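Local coordinates for macro domain-containing protein (Thermosipho africanus, PDB 7OMU) that pairs a macro domain, which holds adenosine-5-diphosphoribose in its pocket, with a second domain of the DarT family in a single chain, at residues A[325-337]-A[361-375]. The protein carries 1 engineered substitution. Residues are numbered along the deposited sequence; the frame is centred on the assembly and turned at random.
Sequences NMSEIKGIESGLR and GGLEWSIVGPLMCRY. With APR (adenosine-5-diphosphoribose), chain C.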
loop_
_atom_site.group_PDB
_atom_site.type_symbol
_atom_site.label_atom_id
_atom_site.label_comp_id
_atom_site.label_asym_id
_atom_site.label_seq_id
_atom_site.Cartn_x
_atom_site.Cartn_y
_atom_site.Cartn_z
ATOM N N ASN A 325 22.804 2.131 -21.192
ATOM C CA ASN A 325 23.647 3.320 -20.869
ATOM C C ASN A 325 22.916 4.237 -19.872
ATOM O O ASN A 325 21.708 4.024 -19.630
ATOM C CB ASN A 325 24.129 4.057 -22.125
ATOM C CG ASN A 325 23.021 4.554 -23.032
ATOM O OD1 ASN A 325 21.871 4.145 -22.914
ATOM N ND2 ASN A 325 23.367 5.420 -23.969
ATOM N N MET A 326 23.644 5.214 -19.315
ATOM C CA MET A 326 23.250 6.047 -18.139
ATOM C C MET A 326 22.083 6.983 -18.490
ATOM O O MET A 326 21.706 7.049 -19.681
ATOM C CB MET A 326 24.438 6.891 -17.657
ATOM C CG MET A 326 25.334 6.181 -16.658
ATOM S SD MET A 326 26.488 7.320 -15.848
ATOM C CE MET A 326 27.402 7.933 -17.263
ATOM N N SER A 327 21.539 7.671 -17.477
ATOM C CA SER A 327 20.557 8.784 -17.604
ATOM C C SER A 327 21.306 10.086 -17.915
ATOM O O SER A 327 22.427 10.268 -17.403
ATOM C CB SER A 327 19.699 8.925 -16.361
ATOM O OG SER A 327 18.728 7.888 -16.284
ATOM N N GLU A 328 20.709 10.949 -18.745
ATOM C CA GLU A 328 21.285 12.250 -19.179
ATOM C C GLU A 328 20.461 13.382 -18.559
ATOM O O GLU A 328 19.225 13.259 -18.516
ATOM C CB GLU A 328 21.314 12.335 -20.704
ATOM C CG GLU A 328 22.587 11.780 -21.316
ATOM C CD GLU A 328 22.469 11.416 -22.786
ATOM O OE1 GLU A 328 21.872 12.202 -23.550
ATOM O OE2 GLU A 328 22.974 10.343 -23.169
ATOM N N ILE A 329 21.136 14.444 -18.118
ATOM C CA ILE A 329 20.551 15.531 -17.277
ATOM C C ILE A 329 19.761 16.487 -18.178
ATOM O O ILE A 329 18.799 17.094 -17.686
ATOM C CB ILE A 329 21.651 16.260 -16.479
ATOM C CG1 ILE A 329 22.452 15.300 -15.592
ATOM C CG2 ILE A 329 21.061 17.402 -15.666
ATOM C CD1 ILE A 329 23.675 14.687 -16.259
ATOM N N LYS A 330 20.155 16.618 -19.447
ATOM C CA LYS A 330 19.470 17.482 -20.447
ATOM C C LYS A 330 18.103 16.878 -20.792
ATOM O O LYS A 330 17.169 17.655 -21.062
ATOM C CB LYS A 330 20.350 17.656 -21.686
ATOM C CG LYS A 330 21.622 18.454 -21.425
ATOM C CD LYS A 330 22.533 18.612 -22.618
ATOM C CE LYS A 330 23.907 19.112 -22.223
ATOM N NZ LYS A 330 24.846 19.115 -23.371
ATOM N N GLY A 331 17.994 15.547 -20.776
ATOM C CA GLY A 331 16.732 14.811 -21.000
ATOM C C GLY A 331 15.749 15.011 -19.861
ATOM O O GLY A 331 14.525 15.034 -20.122
ATOM N N ILE A 332 16.267 15.136 -18.638
ATOM C CA ILE A 332 15.469 15.370 -17.400
ATOM C C ILE A 332 15.026 16.837 -17.374
ATOM O O ILE A 332 13.811 17.084 -17.265
ATOM C CB ILE A 332 16.288 14.973 -16.158
ATOM C CG1 ILE A 332 16.514 13.461 -16.115
ATOM C CG2 ILE A 332 15.638 15.495 -14.887
ATOM C CD1 ILE A 332 17.491 13.005 -15.052
ATOM N N GLU A 333 15.978 17.772 -17.475
ATOM C CA GLU A 333 15.718 19.237 -17.499
ATOM C C GLU A 333 14.594 19.514 -18.503
ATOM O O GLU A 333 13.635 20.218 -18.139
ATOM C CB GLU A 333 16.997 20.005 -17.840
ATOM C CG GLU A 333 16.885 21.509 -17.622
ATOM C CD GLU A 333 18.094 22.156 -16.966
ATOM O OE1 GLU A 333 19.179 21.529 -16.966
ATOM O OE2 GLU A 333 17.944 23.282 -16.444
ATOM N N SER A 334 14.704 18.945 -19.705
ATOM C CA SER A 334 13.695 19.025 -20.793
ATOM C C SER A 334 12.321 18.582 -20.277
ATOM O O SER A 334 11.372 19.375 -20.363
ATOM C CB SER A 334 14.114 18.196 -21.973
ATOM O OG SER A 334 13.099 18.211 -22.966
ATOM N N GLY A 335 12.231 17.349 -19.773
ATOM C CA GLY A 335 10.985 16.745 -19.265
ATOM C C GLY A 335 10.358 17.578 -18.160
ATOM O O GLY A 335 9.121 17.712 -18.155
ATOM N N LEU A 336 11.173 18.117 -17.251
ATOM C CA LEU A 336 10.698 18.944 -16.107
ATOM C C LEU A 336 10.090 20.243 -16.646
ATOM O O LEU A 336 9.000 20.614 -16.184
ATOM C CB LEU A 336 11.862 19.212 -15.149
ATOM C CG LEU A 336 12.342 17.997 -14.357
ATOM C CD1 LEU A 336 13.699 18.256 -13.719
ATOM C CD2 LEU A 336 11.321 17.608 -13.299
ATOM N N ARG A 337 10.764 20.890 -17.601
ATOM C CA ARG A 337 10.250 22.089 -18.314
ATOM C C ARG A 337 8.898 21.742 -18.936
ATOM O O ARG A 337 7.947 22.525 -18.754
ATOM C CB ARG A 337 11.239 22.553 -19.387
ATOM C CG ARG A 337 10.741 23.711 -20.242
ATOM C CD ARG A 337 11.847 24.400 -21.024
ATOM N NE ARG A 337 12.903 24.924 -20.162
ATOM C CZ ARG A 337 12.851 26.070 -19.481
ATOM N NH1 ARG A 337 11.776 26.842 -19.533
ATOM N NH2 ARG A 337 13.879 26.428 -18.733
ATOM N N GLY A 361 19.532 4.386 -13.706
ATOM C CA GLY A 361 20.122 5.504 -14.470
ATOM C C GLY A 361 21.532 5.847 -14.011
ATOM O O GLY A 361 22.343 6.241 -14.868
ATOM N N GLY A 362 21.808 5.721 -12.707
ATOM C CA GLY A 362 23.152 5.861 -12.109
ATOM C C GLY A 362 23.554 7.311 -11.883
ATOM O O GLY A 362 24.773 7.581 -11.857
ATOM N N LEU A 363 22.576 8.215 -11.743
ATOM C CA LEU A 363 22.783 9.640 -11.352
ATOM C C LEU A 363 22.570 9.767 -9.843
ATOM O O LEU A 363 21.955 8.855 -9.259
ATOM C CB LEU A 363 21.810 10.551 -12.109
ATOM C CG LEU A 363 22.395 11.314 -13.293
ATOM C CD1 LEU A 363 23.033 10.368 -14.297
ATOM C CD2 LEU A 363 21.321 12.153 -13.966
ATOM N N GLU A 364 23.060 10.858 -9.251
ATOM C CA GLU A 364 23.024 11.103 -7.784
ATOM C C GLU A 364 21.944 12.145 -7.472
ATOM O O GLU A 364 21.688 13.025 -8.315
ATOM C CB GLU A 364 24.387 11.562 -7.264
ATOM C CG GLU A 364 25.502 10.550 -7.470
ATOM C CD GLU A 364 25.581 9.444 -6.433
ATOM O OE1 GLU A 364 26.708 9.134 -6.014
ATOM O OE2 GLU A 364 24.521 8.891 -6.056
ATOM N N TRP A 365 21.341 12.041 -6.290
ATOM C CA TRP A 365 20.271 12.952 -5.814
ATOM C C TRP A 365 20.859 14.344 -5.582
ATOM O O TRP A 365 20.101 15.323 -5.671
ATOM C CB TRP A 365 19.616 12.403 -4.546
ATOM C CG TRP A 365 18.793 13.420 -3.826
ATOM C CD1 TRP A 365 19.197 14.238 -2.811
ATOM C CD2 TRP A 365 17.419 13.751 -4.082
ATOM N NE1 TRP A 365 18.163 15.040 -2.404
ATOM C CE2 TRP A 365 17.062 14.763 -3.166
ATOM C CE3 TRP A 365 16.460 13.287 -4.985
ATOM C CZ2 TRP A 365 15.789 15.322 -3.135
ATOM C CZ3 TRP A 365 15.196 13.827 -4.946
ATOM C CH2 TRP A 365 14.869 14.828 -4.032
ATOM N N SER A 366 22.160 14.422 -5.287
ATOM C CA SER A 366 22.905 15.694 -5.093
ATOM C C SER A 366 22.797 16.576 -6.347
ATOM O O SER A 366 22.908 17.808 -6.205
ATOM C CB SER A 366 24.334 15.418 -4.728
ATOM O OG SER A 366 24.922 14.514 -5.650
ATOM N N ILE A 367 22.584 15.975 -7.523
ATOM C CA ILE A 367 22.414 16.700 -8.818
ATOM C C ILE A 367 20.928 16.763 -9.164
ATOM O O ILE A 367 20.445 17.864 -9.486
ATOM C CB ILE A 367 23.220 16.032 -9.947
ATOM C CG1 ILE A 367 24.705 15.906 -9.596
ATOM C CG2 ILE A 367 23.011 16.773 -11.257
ATOM C CD1 ILE A 367 25.389 17.233 -9.327
ATOM N N VAL A 368 20.235 15.625 -9.126
ATOM C CA VAL A 368 18.833 15.511 -9.619
ATOM C C VAL A 368 17.892 16.245 -8.657
ATOM O O VAL A 368 16.985 16.938 -9.134
ATOM C CB VAL A 368 18.427 14.039 -9.803
ATOM C CG1 VAL A 368 16.954 13.906 -10.147
ATOM C CG2 VAL A 368 19.283 13.359 -10.856
ATOM N N GLY A 369 18.091 16.081 -7.349
ATOM C CA GLY A 369 17.227 16.674 -6.312
ATOM C C GLY A 369 16.978 18.157 -6.581
ATOM O O GLY A 369 15.848 18.563 -6.851
ATOM N N PRO A 370 18.027 19.006 -6.514
ATOM C CA PRO A 370 17.871 20.435 -6.771
ATOM C C PRO A 370 17.179 20.695 -8.118
ATOM O O PRO A 370 16.219 21.438 -8.141
ATOM C CB PRO A 370 19.317 20.948 -6.746
ATOM C CG PRO A 370 20.029 19.992 -5.828
ATOM C CD PRO A 370 19.407 18.649 -6.149
ATOM N N LEU A 371 17.654 20.051 -9.187
ATOM C CA LEU A 371 17.106 20.218 -10.562
ATOM C C LEU A 371 15.585 20.014 -10.541
ATOM O O LEU A 371 14.869 20.899 -11.030
ATOM C CB LEU A 371 17.790 19.220 -11.504
ATOM C CG LEU A 371 17.300 19.235 -12.951
ATOM C CD1 LEU A 371 17.349 20.642 -13.539
ATOM C CD2 LEU A 371 18.107 18.262 -13.797
ATOM N N MET A 372 15.118 18.896 -9.982
ATOM C CA MET A 372 13.678 18.532 -9.913
ATOM C C MET A 372 12.924 19.600 -9.113
ATOM O O MET A 372 11.856 20.032 -9.574
ATOM C CB MET A 372 13.475 17.177 -9.230
ATOM C CG MET A 372 13.886 15.991 -10.068
ATOM S SD MET A 372 13.643 14.443 -9.158
ATOM C CE MET A 372 11.873 14.246 -9.333
ATOM N N CYS A 373 13.450 19.989 -7.950
ATOM C CA CYS A 373 12.809 20.968 -7.032
ATOM C C CYS A 373 12.705 22.325 -7.734
ATOM O O CYS A 373 11.593 22.883 -7.764
ATOM C CB CYS A 373 13.576 21.091 -5.718
ATOM S SG CYS A 373 13.381 19.643 -4.647
ATOM N N ARG A 374 13.819 22.807 -8.297
ATOM C CA ARG A 374 13.914 24.066 -9.084
ATOM C C ARG A 374 12.673 24.222 -9.966
ATOM O O ARG A 374 12.101 25.317 -9.971
ATOM C CB ARG A 374 15.150 24.066 -9.988
ATOM C CG ARG A 374 16.435 24.542 -9.327
ATOM C CD ARG A 374 17.587 24.523 -10.319
ATOM N NE ARG A 374 17.218 25.176 -11.578
ATOM C CZ ARG A 374 17.648 24.828 -12.795
ATOM N NH1 ARG A 374 18.489 23.818 -12.967
ATOM N NH2 ARG A 374 17.221 25.493 -13.855
ATOM N N TYR A 375 12.289 23.167 -10.689
ATOM C CA TYR A 375 11.211 23.198 -11.708
ATOM C C TYR A 375 9.848 22.948 -11.056
ATOM O O TYR A 375 8.908 23.718 -11.327
ATOM C CB TYR A 375 11.506 22.195 -12.825
ATOM C CG TYR A 375 12.473 22.714 -13.857
ATOM C CD1 TYR A 375 12.036 23.495 -14.920
ATOM C CD2 TYR A 375 13.828 22.451 -13.761
ATOM C CE1 TYR A 375 12.919 23.987 -15.867
ATOM C CE2 TYR A 375 14.726 22.942 -14.696
ATOM C CZ TYR A 375 14.271 23.712 -15.753
ATOM O OH TYR A 375 15.158 24.182 -16.678
HETATM N N1 APR C . 7.793 4.567 -4.871
HETATM C C2 APR C . 8.754 5.500 -4.898
HETATM N N3 APR C . 9.980 5.435 -5.415
HETATM C C4 APR C . 10.197 4.228 -5.965
HETATM C C5 APR C . 9.313 3.169 -6.013
HETATM C C6 APR C . 8.044 3.359 -5.431
HETATM N N6 APR C . 7.093 2.429 -5.401
HETATM N N7 APR C . 9.897 2.088 -6.663
HETATM C C8 APR C . 11.098 2.504 -6.992
HETATM N N9 APR C . 11.338 3.800 -6.588
HETATM C "C1'" APR C . 12.555 4.594 -6.776
HETATM C "C2'" APR C . 13.840 3.769 -6.805
HETATM O "O2'" APR C . 14.411 3.676 -5.518
HETATM C "C3'" APR C . 14.736 4.535 -7.790
HETATM O "O3'" APR C . 15.790 5.198 -7.105
HETATM O "O4'" APR C . 12.467 5.234 -8.025
HETATM C "C4'" APR C . 13.803 5.533 -8.498
HETATM C "C5'" APR C . 13.820 5.502 -10.011
HETATM O "O5'" APR C . 13.397 4.192 -10.498
HETATM P PA APR C . 14.053 3.518 -11.809
HETATM O O1A APR C . 13.015 2.711 -12.519
HETATM O O2A APR C . 15.322 2.827 -11.433
HETATM O O3A APR C . 14.402 4.798 -12.720
HETATM P PB APR C . 15.677 5.262 -13.585
HETATM O O1B APR C . 16.867 5.290 -12.685
HETATM O O2B APR C . 15.329 6.515 -14.319
HETATM O O5D APR C . 15.822 4.047 -14.633
HETATM C C5D APR C . 15.030 4.040 -15.855
HETATM O O4D APR C . 14.753 1.642 -15.817
HETATM O O1D APR C . 12.568 1.958 -15.157
HETATM C C1D APR C . 13.374 1.429 -16.145
HETATM O O2D APR C . 12.440 1.395 -18.449
HETATM C C2D APR C . 13.123 2.160 -17.474
HETATM O O3D APR C . 15.147 1.616 -18.748
HETATM C C3D APR C . 14.512 2.596 -17.938
HETATM C C4D APR C . 15.249 2.745 -16.603
#
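L371 projects from helix 365-375 as a knob into a hole formed by I329, I332, E333 and L336. CG anti to the backbone N (chi1 178°) carries the branch toward helix 329-337, where CD2 meets I329 CG2 at 3.6 Å. CD1 lies against E333 CD. L336 CD1 closes on L371 CG, and its CB on the Y375 ring. Toward the loops, L363 CD2 extends this apolar seam, 3.7 Å from I329 CG1 and tip to tip with I332 CD1.

A polar cluster ends the seam. Y375 OH donates to the anti lone pair of E333 OE2 (2.9 Å), the carboxylate standing nearly perpendicular to the ring (85°). The same oxygen takes a weak, salt-bridging bond from R374 NH2, and R337 NH2 bonds weakly to Y375 OH at the ring edge.

At the other end, S327 N donates to G361 O (N-H...O 161°); G361 N in turn binds O1B of adenosine-5-diphosphoribose (3.0 Å), so S327 is a second-shell partner of the pocket.

The axes of segments 329-337 and 365-375 approach to 9.8 Å, two near-parallel helices of the alpha/beta macro-domain fold. Helix 365-375 meets strand 383-386 of its mixed sheet through M372 and C373; P370 touches helix 400-403.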